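Local coordinates for malonyl CoA-acyl carrier protein transacylase (Burkholderia pseudomallei 1710b, PDB 3EZO) that probably catalyses transfer of the malonyl group from malonyl-CoA to holo-acyl carrier protein, releasing coenzyme A in the process, at residues 36-41 with 79-84; 67-72 with 97-102; 116-121 with 219-224; 163-168 with 172-177. All coordinates share one frame; numbering follows the deposited sequence.

Contact 1: 36-41 with 79-84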
loop_
_atom_site.group_PDB
_atom_site.type_symbol
_atom_site.label_atom_id
_atom_site.label_comp_id
_atom_site.label_asym_id
_atom_site.label_seq_id
_atom_site.Cartn_x
_atom_site.Cartn_y
_atom_site.Cartn_z
ATOM N N ARG A 36 -1.898 -9.151 20.268
ATOM C CA ARG A 36 -0.692 -9.338 21.063
ATOM C C ARG A 36 0.293 -10.360 20.466
ATOM O O ARG A 36 1.500 -10.132 20.470
ATOM C CB ARG A 36 -1.063 -9.773 22.496
ATOM C CG ARG A 36 -1.842 -8.706 23.287
ATOM C CD ARG A 36 -1.812 -9.116 24.773
ATOM N NE ARG A 36 -2.584 -8.250 25.635
ATOM C CZ ARG A 36 -2.494 -8.229 26.969
ATOM N NH1 ARG A 36 -1.674 -9.043 27.601
ATOM N NH2 ARG A 36 -3.244 -7.393 27.674
ATOM N N GLU A 37 -0.216 -11.486 19.967
ATOM C CA GLU A 37 0.632 -12.528 19.434
ATOM C C GLU A 37 1.262 -12.098 18.109
ATOM O O GLU A 37 2.380 -12.479 17.816
ATOM C CB GLU A 37 -0.154 -13.828 19.258
ATOM C CG GLU A 37 -0.713 -14.413 20.565
ATOM C CD GLU A 37 -1.589 -15.672 20.366
ATOM O OE1 GLU A 37 -2.718 -15.665 19.733
ATOM O OE2 GLU A 37 -1.105 -16.684 20.845
ATOM N N THR A 38 0.541 -11.314 17.321
ATOM C CA THR A 38 1.060 -10.782 16.066
ATOM C C THR A 38 2.188 -9.761 16.271
ATOM O O THR A 38 3.226 -9.790 15.561
ATOM C CB THR A 38 -0.057 -10.135 15.256
ATOM O OG1 THR A 38 -1.062 -11.113 15.053
ATOM C CG2 THR A 38 0.488 -9.639 13.886
ATOM N N LEU A 39 2.013 -8.899 17.263
ATOM C CA LEU A 39 3.081 -7.946 17.653
ATOM C C LEU A 39 4.273 -8.683 18.209
ATOM O O LEU A 39 5.411 -8.295 17.957
ATOM C CB LEU A 39 2.564 -6.944 18.691
ATOM C CG LEU A 39 1.559 -5.989 18.116
ATOM C CD1 LEU A 39 0.785 -5.176 19.224
ATOM C CD2 LEU A 39 2.211 -5.033 17.092
ATOM N N ASP A 40 4.020 -9.776 18.935
ATOM C CA ASP A 40 5.133 -10.585 19.438
ATOM C C ASP A 40 5.884 -11.234 18.298
ATOM O O ASP A 40 7.119 -11.255 18.291
ATOM C CB ASP A 40 4.674 -11.658 20.408
ATOM C CG ASP A 40 4.430 -11.111 21.815
ATOM O OD1 ASP A 40 5.242 -10.287 22.284
ATOM O OD2 ASP A 40 3.439 -11.530 22.463
ATOM N N GLU A 41 5.142 -11.774 17.342
ATOM C CA GLU A 41 5.769 -12.440 16.192
ATOM C C GLU A 41 6.610 -11.439 15.399
ATOM O O GLU A 41 7.750 -11.727 15.007
ATOM C CB GLU A 41 4.680 -13.092 15.308
ATOM C CG GLU A 41 5.248 -13.700 14.036
ATOM C CD GLU A 41 4.217 -14.519 13.179
ATOM O OE1 GLU A 41 2.966 -14.468 13.412
ATOM O OE2 GLU A 41 4.729 -15.228 12.278
ATOM N N CYS A 79 -4.996 -6.791 12.276
ATOM C CA CYS A 79 -6.408 -6.518 12.154
ATOM C C CYS A 79 -7.129 -7.657 11.433
ATOM O O CYS A 79 -8.287 -7.995 11.773
ATOM C CB CYS A 79 -6.661 -5.206 11.429
ATOM S SG CYS A 79 -6.278 -3.707 12.345
ATOM N N TYR A 80 -6.442 -8.261 10.481
ATOM C CA TYR A 80 -6.978 -9.410 9.747
ATOM C C TYR A 80 -7.111 -10.608 10.657
ATOM O O TYR A 80 -8.136 -11.288 10.625
ATOM C CB TYR A 80 -6.144 -9.760 8.495
ATOM C CG TYR A 80 -6.806 -10.838 7.629
ATOM C CD1 TYR A 80 -7.900 -10.533 6.861
ATOM C CD2 TYR A 80 -6.370 -12.155 7.650
ATOM C CE1 TYR A 80 -8.531 -11.483 6.089
ATOM C CE2 TYR A 80 -7.001 -13.135 6.881
ATOM C CZ TYR A 80 -8.087 -12.785 6.116
ATOM O OH TYR A 80 -8.751 -13.707 5.341
ATOM N N ARG A 81 -6.067 -10.879 11.450
ATOM C CA ARG A 81 -6.101 -11.972 12.401
ATOM C C ARG A 81 -7.223 -11.751 13.466
ATOM O O ARG A 81 -7.879 -12.701 13.856
ATOM C CB ARG A 81 -4.708 -12.195 13.043
ATOM C CG ARG A 81 -3.717 -13.002 12.201
ATOM C CD ARG A 81 -2.391 -13.153 12.881
ATOM N NE ARG A 81 -1.471 -14.122 12.273
ATOM C CZ ARG A 81 -0.185 -14.226 12.604
ATOM N NH1 ARG A 81 0.345 -13.396 13.486
ATOM N NH2 ARG A 81 0.614 -15.116 12.042
ATOM N N ALA A 82 -7.461 -10.516 13.903
ATOM C CA ALA A 82 -8.587 -10.198 14.840
ATOM C C ALA A 82 -9.942 -10.474 14.202
ATOM O O ALA A 82 -10.903 -10.937 14.857
ATOM C CB ALA A 82 -8.526 -8.757 15.264
ATOM N N TRP A 83 -10.054 -10.131 12.923
ATOM C CA TRP A 83 -11.268 -10.421 12.168
ATOM C C TRP A 83 -11.554 -11.932 12.222
ATOM O O TRP A 83 -12.656 -12.341 12.527
ATOM C CB TRP A 83 -11.140 -9.896 10.738
ATOM C CG TRP A 83 -12.209 -10.326 9.785
ATOM C CD1 TRP A 83 -12.151 -11.367 8.943
ATOM C CD2 TRP A 83 -13.471 -9.696 9.563
ATOM N NE1 TRP A 83 -13.290 -11.434 8.181
ATOM C CE2 TRP A 83 -14.124 -10.418 8.554
ATOM C CE3 TRP A 83 -14.119 -8.601 10.132
ATOM C CZ2 TRP A 83 -15.381 -10.080 8.090
ATOM C CZ3 TRP A 83 -15.361 -8.260 9.681
ATOM C CH2 TRP A 83 -15.992 -9.003 8.655
ATOM N N GLN A 84 -10.542 -12.752 11.971
ATOM C CA GLN A 84 -10.684 -14.216 12.017
ATOM C C GLN A 84 -11.041 -14.755 13.409
ATOM O O GLN A 84 -11.931 -15.622 13.492
ATOM C CB GLN A 84 -9.407 -14.924 11.552
ATOM C CG GLN A 84 -9.081 -14.761 10.069
ATOM C CD GLN A 84 -7.709 -15.324 9.738
ATOM O OE1 GLN A 84 -6.708 -14.841 10.249
ATOM N NE2 GLN A 84 -7.655 -16.350 8.878
#
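Thr38 and Glu41, less than one helical turn apart on helix 33-46, both take hydrogen bonds from the guanidinium of Arg81 on helix 65-85. The contact is a side-chain bridge between two helices of the acyltransferase domain, away from the predicted active site. At their nearest pair, Thr38 CA and Arg81 CA, the backbones are 8.1 Å apart, a gap that the extended arginine chain spans.

Thr38 comes first and is buried. Its OG1 is placed beside its own backbone N (chi1 -57°), where it can do two jobs: it bonds back to the carbonyl of Val34 one turn earlier, and it accepts a hydrogen bond from Arg81 NH1, with 3.1 Å between OG1 and NH1 and an N-H...O angle of 168°. Threonine suits the place because its short hydroxyl can give to Val34 O and accept from the arginine at once.

Three residues on, Glu41 reaches across on a fully extended chain. Its carboxylate lies nearly coplanar with the guanidinium, the planes 20° apart, as suits a salt bridge made through the end of the arginine. Phe113 of helix 113-128 packs against Thr38, Glu41 and Arg81 alike, giving the bridge a nonpolar neighbour.

The pairing is lopsided: one oxygen, Glu41 OE1, lying in the guanidinium plane, takes both N-H groups, 2.8 Å from Arg81 NH1 and 2.8 Å from Arg81 NH2. NH2 meets the syn lone pair of OE1 and NH1 comes nearly along its C-O axis, while Glu41 OE2 remains 4.1 Å from Arg81 NH2.

Contact 2: 67-72 with 97-102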
loop_
_atom_site.group_PDB
_atom_site.type_symbol
_atom_site.label_atom_id
_atom_site.label_comp_id
_atom_site.label_asym_id
_atom_site.label_seq_id
_atom_site.Cartn_x
_atom_site.Cartn_y
_atom_site.Cartn_z
ATOM N N ASN A 67 10.936 1.199 9.081
ATOM C CA ASN A 67 9.991 0.821 10.134
ATOM C C ASN A 67 8.571 0.871 9.628
ATOM O O ASN A 67 7.788 -0.018 9.929
ATOM C CB ASN A 67 10.052 1.786 11.336
ATOM C CG ASN A 67 11.248 1.579 12.173
ATOM O OD1 ASN A 67 11.826 0.470 12.225
ATOM N ND2 ASN A 67 11.626 2.633 12.900
ATOM N N THR A 68 8.222 1.923 8.895
ATOM C CA THR A 68 6.850 2.116 8.456
ATOM C C THR A 68 6.339 0.878 7.662
ATOM O O THR A 68 5.230 0.427 7.899
ATOM C CB THR A 68 6.661 3.422 7.648
ATOM O OG1 THR A 68 7.259 4.514 8.338
ATOM C CG2 THR A 68 5.196 3.724 7.454
ATOM N N GLN A 69 7.153 0.320 6.757
ATOM C CA GLN A 69 6.663 -0.776 5.905
ATOM C C GLN A 69 6.340 -2.057 6.732
ATOM O O GLN A 69 5.209 -2.547 6.690
ATOM C CB GLN A 69 7.614 -1.028 4.720
ATOM C CG GLN A 69 7.548 0.109 3.701
ATOM C CD GLN A 69 8.118 -0.229 2.358
ATOM O OE1 GLN A 69 8.194 -1.394 1.968
ATOM N NE2 GLN A 69 8.533 0.808 1.628
ATOM N N PRO A 70 7.290 -2.531 7.552
ATOM C CA PRO A 70 6.910 -3.639 8.454
ATOM C C PRO A 70 5.848 -3.281 9.518
ATOM O O PRO A 70 5.049 -4.129 9.877
ATOM C CB PRO A 70 8.229 -4.086 9.074
ATOM C CG PRO A 70 9.331 -3.086 8.582
ATOM C CD PRO A 70 8.743 -2.193 7.578
ATOM N N VAL A 71 5.819 -2.043 9.987
ATOM C CA VAL A 71 4.770 -1.602 10.885
ATOM C C VAL A 71 3.377 -1.694 10.249
ATOM O O VAL A 71 2.411 -2.122 10.903
ATOM C CB VAL A 71 5.029 -0.170 11.441
ATOM C CG1 VAL A 71 3.737 0.418 11.990
ATOM C CG2 VAL A 71 6.161 -0.190 12.513
ATOM N N MET A 72 3.262 -1.284 8.981
ATOM C CA MET A 72 1.961 -1.265 8.340
ATOM C C MET A 72 1.486 -2.664 7.924
ATOM O O MET A 72 0.277 -2.920 7.902
ATOM C CB MET A 72 1.898 -0.302 7.156
ATOM C CG MET A 72 1.731 1.139 7.506
ATOM S SD MET A 72 0.355 1.480 8.591
ATOM C CE MET A 72 -1.092 0.915 7.635
ATOM N N HIS A 97 -2.568 -1.458 -1.280
ATOM C CA HIS A 97 -1.976 -0.311 -1.933
ATOM C C HIS A 97 -0.474 -0.262 -1.610
ATOM O O HIS A 97 -0.075 0.074 -0.469
ATOM C CB HIS A 97 -2.704 0.948 -1.486
ATOM C CG HIS A 97 -2.347 2.164 -2.271
ATOM N ND1 HIS A 97 -1.070 2.695 -2.295
ATOM C CD2 HIS A 97 -3.107 2.961 -3.060
ATOM C CE1 HIS A 97 -1.069 3.776 -3.052
ATOM N NE2 HIS A 97 -2.296 3.964 -3.523
ATOM N N SER A 98 0.326 -0.634 -2.639
ATOM C CA SER A 98 1.785 -0.644 -2.623
ATOM C C SER A 98 2.249 -1.624 -1.543
ATOM O O SER A 98 2.157 -2.852 -1.744
ATOM C CB SER A 98 2.356 0.798 -2.534
ATOM O OG SER A 98 3.778 0.781 -2.422
ATOM N N LEU A 99 2.748 -1.140 -0.399
ATOM C CA LEU A 99 3.119 -2.046 0.699
ATOM C C LEU A 99 1.976 -2.994 1.060
ATOM O O LEU A 99 2.200 -4.143 1.324
ATOM C CB LEU A 99 3.529 -1.251 1.947
ATOM C CG LEU A 99 3.962 -2.009 3.209
ATOM C CD1 LEU A 99 2.734 -2.430 4.052
ATOM C CD2 LEU A 99 4.835 -3.202 2.894
ATOM N N GLY A 100 0.755 -2.503 1.042
ATOM C CA GLY A 100 -0.410 -3.284 1.385
ATOM C C GLY A 100 -0.656 -4.519 0.528
ATOM O O GLY A 100 -1.417 -5.422 0.940
ATOM N N GLU A 101 -0.026 -4.568 -0.647
ATOM C CA GLU A 101 -0.153 -5.751 -1.516
ATOM C C GLU A 101 0.497 -6.953 -0.847
ATOM O O GLU A 101 0.087 -8.107 -1.023
ATOM C CB GLU A 101 0.503 -5.483 -2.892
ATOM C CG GLU A 101 0.400 -6.663 -3.856
ATOM C CD GLU A 101 0.481 -6.238 -5.321
ATOM O OE1 GLU A 101 -0.270 -5.325 -5.704
ATOM O OE2 GLU A 101 1.263 -6.847 -6.084
ATOM N N TYR A 102 1.542 -6.679 -0.088
ATOM C CA TYR A 102 2.215 -7.706 0.686
ATOM C C TYR A 102 1.300 -8.289 1.744
ATOM O O TYR A 102 1.243 -9.479 1.914
ATOM C CB TYR A 102 3.490 -7.130 1.306
ATOM C CG TYR A 102 4.573 -6.886 0.265
ATOM C CD1 TYR A 102 5.618 -7.790 0.105
ATOM C CD2 TYR A 102 4.491 -5.839 -0.617
ATOM C CE1 TYR A 102 6.602 -7.602 -0.848
ATOM C CE2 TYR A 102 5.477 -5.631 -1.602
ATOM C CZ TYR A 102 6.530 -6.527 -1.712
ATOM O OH TYR A 102 7.528 -6.340 -2.654
#
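Leu99 carries nearly all of the close packing here, setting its branched end against the backbone carbonyl of Gln69. Its CD1 lies 3.6 Å from Gln69 O and its CG 3.7 Å from the same oxygen. With CG anti to the backbone N (chi1 -180°), the leucine stretches out toward helix 65-85, and both of its methyls lie on Gln69 O; CD2 is also 3.9 Å from Gln69 OE1, and CD1 meets Met72 CB, again at 3.9 Å. A forked leucine suits the place because its branches touch both Gln69 and Met72.

Leu99 follows directly on Ser98, the predicted nucleophile, in a sequence consistent with a GxSxG nucleophile elbow, the strained turn between strand 93-96 and helix 99-107. The positive phi of Ser98, 62°, fits that turn, and Gly100, with no side chain, lets the chain pass close to His97 N.

The grip slackens at Met72, which touches through CB alone; its chain bends at chi2 and chi3 and carries the sulfur away from Leu99. On the more open side, Ser98 and His97 are partly exposed, and Ser98 OG is hydrogen-bonded to His207 NE2. The buried amide of Gln69 is satisfied by Gln18 at NE2 and by Arg123 NH1 at OE1, while Arg123 NH2 reaches Ser98 OG.

Contact 3: 116-121 with 219-224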
loop_
_atom_site.group_PDB
_atom_site.type_symbol
_atom_site.label_atom_id
_atom_site.label_comp_id
_atom_site.label_asym_id
_atom_site.label_seq_id
_atom_site.Cartn_x
_atom_site.Cartn_y
_atom_site.Cartn_z
ATOM N N ALA A 116 7.086 -12.490 5.457
ATOM C CA ALA A 116 6.744 -11.182 4.936
ATOM C C ALA A 116 7.440 -10.049 5.711
ATOM O O ALA A 116 7.686 -8.969 5.175
ATOM C CB ALA A 116 5.225 -10.983 4.906
ATOM N N LEU A 117 7.776 -10.313 6.967
ATOM C CA LEU A 117 8.325 -9.283 7.831
ATOM C C LEU A 117 9.717 -8.806 7.349
ATOM O O LEU A 117 9.862 -7.635 7.015
ATOM C CB LEU A 117 8.276 -9.754 9.304
ATOM C CG LEU A 117 6.888 -9.686 9.948
ATOM C CD1 LEU A 117 6.741 -10.716 11.092
ATOM C CD2 LEU A 117 6.538 -8.257 10.412
ATOM N N PRO A 118 10.725 -9.704 7.257
ATOM C CA PRO A 118 12.017 -9.237 6.735
ATOM C C PRO A 118 11.955 -8.867 5.235
ATOM O O PRO A 118 12.764 -8.070 4.763
ATOM C CB PRO A 118 12.952 -10.404 7.002
ATOM C CG PRO A 118 12.004 -11.654 7.077
ATOM C CD PRO A 118 10.751 -11.119 7.671
ATOM N N LEU A 119 10.952 -9.368 4.509
ATOM C CA LEU A 119 10.815 -9.048 3.093
ATOM C C LEU A 119 10.490 -7.575 2.931
ATOM O O LEU A 119 11.106 -6.913 2.120
ATOM C CB LEU A 119 9.749 -9.934 2.423
ATOM C CG LEU A 119 9.208 -9.609 1.001
ATOM C CD1 LEU A 119 10.291 -9.493 -0.103
ATOM C CD2 LEU A 119 8.124 -10.663 0.583
ATOM N N VAL A 120 9.530 -7.057 3.702
ATOM C CA VAL A 120 9.134 -5.669 3.556
ATOM C C VAL A 120 10.131 -4.718 4.195
ATOM O O VAL A 120 10.284 -3.596 3.723
ATOM C CB VAL A 120 7.694 -5.380 4.006
ATOM C CG1 VAL A 120 6.757 -6.358 3.319
ATOM C CG2 VAL A 120 7.568 -5.435 5.555
ATOM N N ARG A 121 10.834 -5.163 5.234
ATOM C CA ARG A 121 11.991 -4.392 5.742
ATOM C C ARG A 121 13.028 -4.212 4.637
ATOM O O ARG A 121 13.506 -3.098 4.359
ATOM C CB ARG A 121 12.632 -5.092 6.927
ATOM C CG ARG A 121 13.775 -4.331 7.546
ATOM C CD ARG A 121 14.207 -4.986 8.864
ATOM N NE ARG A 121 14.689 -6.357 8.631
ATOM C CZ ARG A 121 15.198 -7.167 9.558
ATOM N NH1 ARG A 121 15.314 -6.786 10.819
ATOM N NH2 ARG A 121 15.583 -8.374 9.205
ATOM N N ARG A 219 14.144 -8.698 -6.801
ATOM C CA ARG A 219 14.161 -9.942 -7.570
ATOM C C ARG A 219 15.124 -10.949 -6.956
ATOM O O ARG A 219 14.788 -12.127 -6.795
ATOM C CB ARG A 219 14.502 -9.695 -9.048
ATOM C CG ARG A 219 14.329 -10.930 -9.861
ATOM C CD ARG A 219 14.836 -10.767 -11.303
ATOM N NE ARG A 219 14.054 -9.766 -12.060
ATOM C CZ ARG A 219 14.430 -8.522 -12.355
ATOM N NH1 ARG A 219 15.568 -7.995 -11.915
ATOM N NH2 ARG A 219 13.626 -7.768 -13.074
ATOM N N GLU A 220 16.321 -10.483 -6.601
ATOM C CA GLU A 220 17.296 -11.344 -5.936
ATOM C C GLU A 220 16.767 -11.835 -4.598
ATOM O O GLU A 220 16.843 -13.026 -4.282
ATOM C CB GLU A 220 18.616 -10.602 -5.690
ATOM C CG GLU A 220 19.320 -10.229 -6.944
ATOM C CD GLU A 220 20.562 -9.349 -6.706
ATOM O OE1 GLU A 220 20.755 -8.804 -5.572
ATOM O OE2 GLU A 220 21.335 -9.216 -7.699
ATOM N N TYR A 221 16.204 -10.924 -3.814
ATOM C CA TYR A 221 15.649 -11.309 -2.496
ATOM C C TYR A 221 14.492 -12.306 -2.630
ATOM O O TYR A 221 14.463 -13.332 -1.970
ATOM C CB TYR A 221 15.204 -10.071 -1.692
ATOM C CG TYR A 221 14.835 -10.402 -0.258
ATOM C CD1 TYR A 221 15.706 -10.122 0.804
ATOM C CD2 TYR A 221 13.615 -10.993 0.038
ATOM C CE1 TYR A 221 15.343 -10.470 2.141
ATOM C CE2 TYR A 221 13.249 -11.318 1.345
ATOM C CZ TYR A 221 14.109 -11.053 2.385
ATOM O OH TYR A 221 13.686 -11.390 3.668
ATOM N N LEU A 222 13.539 -12.028 -3.499
ATOM C CA LEU A 222 12.380 -12.925 -3.665
ATOM C C LEU A 222 12.749 -14.291 -4.192
ATOM O O LEU A 222 12.001 -15.221 -3.986
ATOM C CB LEU A 222 11.306 -12.274 -4.551
ATOM C CG LEU A 222 10.550 -11.157 -3.825
ATOM C CD1 LEU A 222 9.904 -10.187 -4.760
ATOM C CD2 LEU A 222 9.521 -11.768 -2.844
ATOM N N ALA A 223 13.904 -14.426 -4.856
ATOM C CA ALA A 223 14.388 -15.734 -5.301
ATOM C C ALA A 223 14.454 -16.759 -4.159
ATOM O O ALA A 223 14.258 -17.968 -4.373
ATOM C CB ALA A 223 15.773 -15.598 -5.983
ATOM N N GLY A 224 14.754 -16.288 -2.952
ATOM C CA GLY A 224 14.826 -17.156 -1.803
ATOM C C GLY A 224 13.573 -17.221 -0.958
ATOM O O GLY A 224 13.614 -17.831 0.098
#
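Tyr221 points its ring straight from helix 212-223 at the junction of Pro118 and Leu119 on helix 113-128. The short helical segments run nearly antiparallel, 168° between their directions, with axes 11.1 Å apart, and a tyrosine is long enough to reach across that separation to the opposite backbone. The torsion about its first bond sets CG anti to the backbone N (chi1 -171°), sending the phenol outward to end over the peptide link: Tyr221 OH lies 3.4 Å from Pro118 C and 3.6 Å from Pro118 CB. The proline side chain crosses the tyrosine at about a right angle and meets only its hydroxyl end. The Tyr221 ring also stacks with that of Phe122, one turn along helix 113-128.

Leu119 crosses the tyrosine at a slant. Its CD1 is the meeting point of the interface, 3.6 Å from Tyr221 CD2 and 3.6 Å from Leu222 CD2. The second leucine crosses the first at about a right angle, and Leu222 CD2 also lies 3.9 Å from Leu119 CD2. Leucine suits both positions: each branched end offers two methyls, and each continues into the core, Leu119 toward Tyr102 of helix 99-107 and Leu222 toward Leu253 and Val254 of helix 246-256.

The interface thus joins two helices through carbon packing, with the phenol oxygen resting over the Pro118-Leu119 peptide. Cohesion between these segments comes from dispersion and burial of nonpolar surface, and depends on shape and fit more than on the direction of any bond.

Contact 4: 163-168 with 172-177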
loop_
_atom_site.group_PDB
_atom_site.type_symbol
_atom_site.label_atom_id
_atom_site.label_comp_id
_atom_site.label_asym_id
_atom_site.label_seq_id
_atom_site.Cartn_x
_atom_site.Cartn_y
_atom_site.Cartn_z
ATOM N N GLU A 163 6.713 11.060 -13.743
ATOM C CA GLU A 163 5.681 10.108 -14.186
ATOM C C GLU A 163 4.507 10.093 -13.227
ATOM O O GLU A 163 4.682 10.401 -12.063
ATOM C CB GLU A 163 6.258 8.677 -14.238
ATOM C CG GLU A 163 7.350 8.479 -15.300
ATOM C CD GLU A 163 8.233 7.252 -15.038
ATOM O OE1 GLU A 163 8.106 6.597 -13.959
ATOM O OE2 GLU A 163 9.066 6.950 -15.931
ATOM N N ALA A 164 3.327 9.704 -13.721
ATOM C CA ALA A 164 2.146 9.529 -12.867
ATOM C C ALA A 164 2.201 8.098 -12.306
ATOM O O ALA A 164 2.191 7.126 -13.057
ATOM C CB ALA A 164 0.879 9.801 -13.629
ATOM N N VAL A 165 2.362 7.970 -10.994
ATOM C CA VAL A 165 2.761 6.682 -10.391
ATOM C C VAL A 165 1.781 6.056 -9.387
ATOM O O VAL A 165 1.953 4.907 -9.046
ATOM C CB VAL A 165 4.197 6.748 -9.772
ATOM C CG1 VAL A 165 5.228 7.281 -10.806
ATOM C CG2 VAL A 165 4.246 7.584 -8.446
ATOM N N ASN A 166 0.820 6.831 -8.868
ATOM C CA ASN A 166 -0.303 6.296 -8.045
ATOM C C ASN A 166 -1.608 6.872 -8.549
ATOM O O ASN A 166 -1.855 8.084 -8.411
ATOM C CB ASN A 166 -0.222 6.719 -6.582
ATOM C CG ASN A 166 0.896 6.030 -5.784
ATOM O OD1 ASN A 166 1.752 5.282 -6.299
ATOM N ND2 ASN A 166 0.897 6.310 -4.516
ATOM N N PHE A 167 -2.451 6.009 -9.092
ATOM C CA PHE A 167 -3.803 6.365 -9.440
ATOM C C PHE A 167 -4.758 5.921 -8.323
ATOM O O PHE A 167 -5.196 4.780 -8.296
ATOM C CB PHE A 167 -4.145 5.718 -10.798
ATOM C CG PHE A 167 -3.212 6.129 -11.900
ATOM C CD1 PHE A 167 -3.315 7.371 -12.474
ATOM C CD2 PHE A 167 -2.202 5.282 -12.331
ATOM C CE1 PHE A 167 -2.421 7.748 -13.502
ATOM C CE2 PHE A 167 -1.331 5.656 -13.347
ATOM C CZ PHE A 167 -1.446 6.872 -13.918
ATOM N N ASN A 168 -5.101 6.874 -7.441
ATOM C CA ASN A 168 -5.729 6.612 -6.144
ATOM C C ASN A 168 -7.226 6.794 -6.121
ATOM O O ASN A 168 -7.928 5.997 -5.495
ATOM C CB ASN A 168 -5.084 7.527 -5.090
ATOM C CG ASN A 168 -3.683 7.087 -4.765
ATOM O OD1 ASN A 168 -3.271 5.982 -5.150
ATOM N ND2 ASN A 168 -2.929 7.936 -4.108
ATOM N N GLN A 172 -7.340 12.298 -8.239
ATOM C CA GLN A 172 -6.350 12.167 -7.190
ATOM C C GLN A 172 -5.178 11.259 -7.666
ATOM O O GLN A 172 -5.323 10.034 -7.772
ATOM C CB GLN A 172 -7.059 11.642 -5.959
ATOM C CG GLN A 172 -6.188 11.404 -4.823
ATOM C CD GLN A 172 -6.977 11.299 -3.470
ATOM O OE1 GLN A 172 -8.182 11.615 -3.369
ATOM N NE2 GLN A 172 -6.275 10.844 -2.447
ATOM N N VAL A 173 -4.054 11.901 -8.002
ATOM C CA VAL A 173 -2.922 11.233 -8.642
ATOM C C VAL A 173 -1.637 11.681 -8.000
ATOM O O VAL A 173 -1.426 12.872 -7.766
ATOM C CB VAL A 173 -2.906 11.473 -10.182
ATOM C CG1 VAL A 173 -1.744 10.740 -10.832
ATOM C CG2 VAL A 173 -4.258 11.092 -10.799
ATOM N N VAL A 174 -0.780 10.721 -7.677
ATOM C CA VAL A 174 0.543 11.017 -7.210
ATOM C C VAL A 174 1.532 10.811 -8.351
ATOM O O VAL A 174 1.499 9.798 -9.042
ATOM C CB VAL A 174 0.922 10.140 -5.979
ATOM C CG1 VAL A 174 2.387 10.315 -5.537
ATOM C CG2 VAL A 174 -0.112 10.392 -4.750
ATOM N N ILE A 175 2.456 11.749 -8.494
ATOM C CA ILE A 175 3.540 11.652 -9.488
ATOM C C ILE A 175 4.875 11.512 -8.775
ATOM O O ILE A 175 4.981 11.799 -7.586
ATOM C CB ILE A 175 3.547 12.915 -10.408
ATOM C CG1 ILE A 175 3.939 14.190 -9.633
ATOM C CG2 ILE A 175 2.139 13.091 -11.028
ATOM C CD1 ILE A 175 4.203 15.493 -10.536
ATOM N N ALA A 176 5.876 11.074 -9.516
ATOM C CA ALA A 176 7.186 10.767 -8.973
ATOM C C ALA A 176 8.233 10.859 -10.070
ATOM O O ALA A 176 7.945 10.596 -11.232
ATOM C CB ALA A 176 7.204 9.373 -8.335
ATOM N N GLY A 177 9.450 11.222 -9.681
ATOM C CA GLY A 177 10.601 11.340 -10.625
ATOM C C GLY A 177 11.669 12.248 -10.060
ATOM O O GLY A 177 11.842 12.327 -8.833
#
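Val165 and Asn166 both turn their backbone N-H groups to a single carbonyl across the hairpin: Val174 O is 2.8 Å from Val165 N and 3.0 Å from Asn166 N. The first donor lies in the carbonyl plane and the second is tilted 19° from it, so one oxygen serves two neighbours. This is a classic beta bulge. Val165 is the extra residue, and its psi of -16°, far from an extended strand, makes the chain step aside and shifts the register by one.

On either side of the step the ladder is regular. Glu163 and Ala176 form a hydrogen-bonded pair, with Glu163 N 2.8 Å from Ala176 O, and Asn166 O takes Val174 N at 2.9 Å. At the bulge the methyls of Val165 reach Ala176. The valine torsion (chi1 -53°, to CG1) sets CG2 between backbone N and carbonyl carbon, and there it presses on Ala176 CB at a tight 3.5 Å.

Strands 162-169 and 172-176 form a hairpin in the four-stranded antiparallel sheet of the small, ferredoxin-like subdomain typical of these transacylases. On the face carrying Ala164, Phe167, Val173 and Ile175, Val173 CG1 lies 3.9 Å from Ala164 CB and 4.1 Å from Phe167 CD1. Phe167 and Val173 pack on helix 146-156, and Ile175 on both that helix and helix 179-191; such branched and aromatic residues suit a strand buried beneath helices.

The other face, with Glu163 and Asn166, and the bulge look toward the predicted active site. Val165 touches His207, Glu163 OE2 is hydrogen-bonded to Ser209 OG, and Asn168 OD1 to His97 NE2.

From the N terminus, contact 1 closes the first loop, joining helix 33-46 to the end of helix 65-85. Contact 2 begins inside that loop, on the earlier part of the same helix, and ends beyond it at the turn carrying Ser98, so the two cross. Contact 3 opens next on helix 113-128, which packs directly on contact 2 through Pro70 and Val120, and closes at helix 212-223. Contact 4 nests within the loop that contact 3 closes, about 15 Å from contact 3 at the nearest atoms; it belongs to the small antiparallel sheet, whereas the others tie together helices of the large subdomain. His97 and Asn168 bring contacts 2 and 4 together.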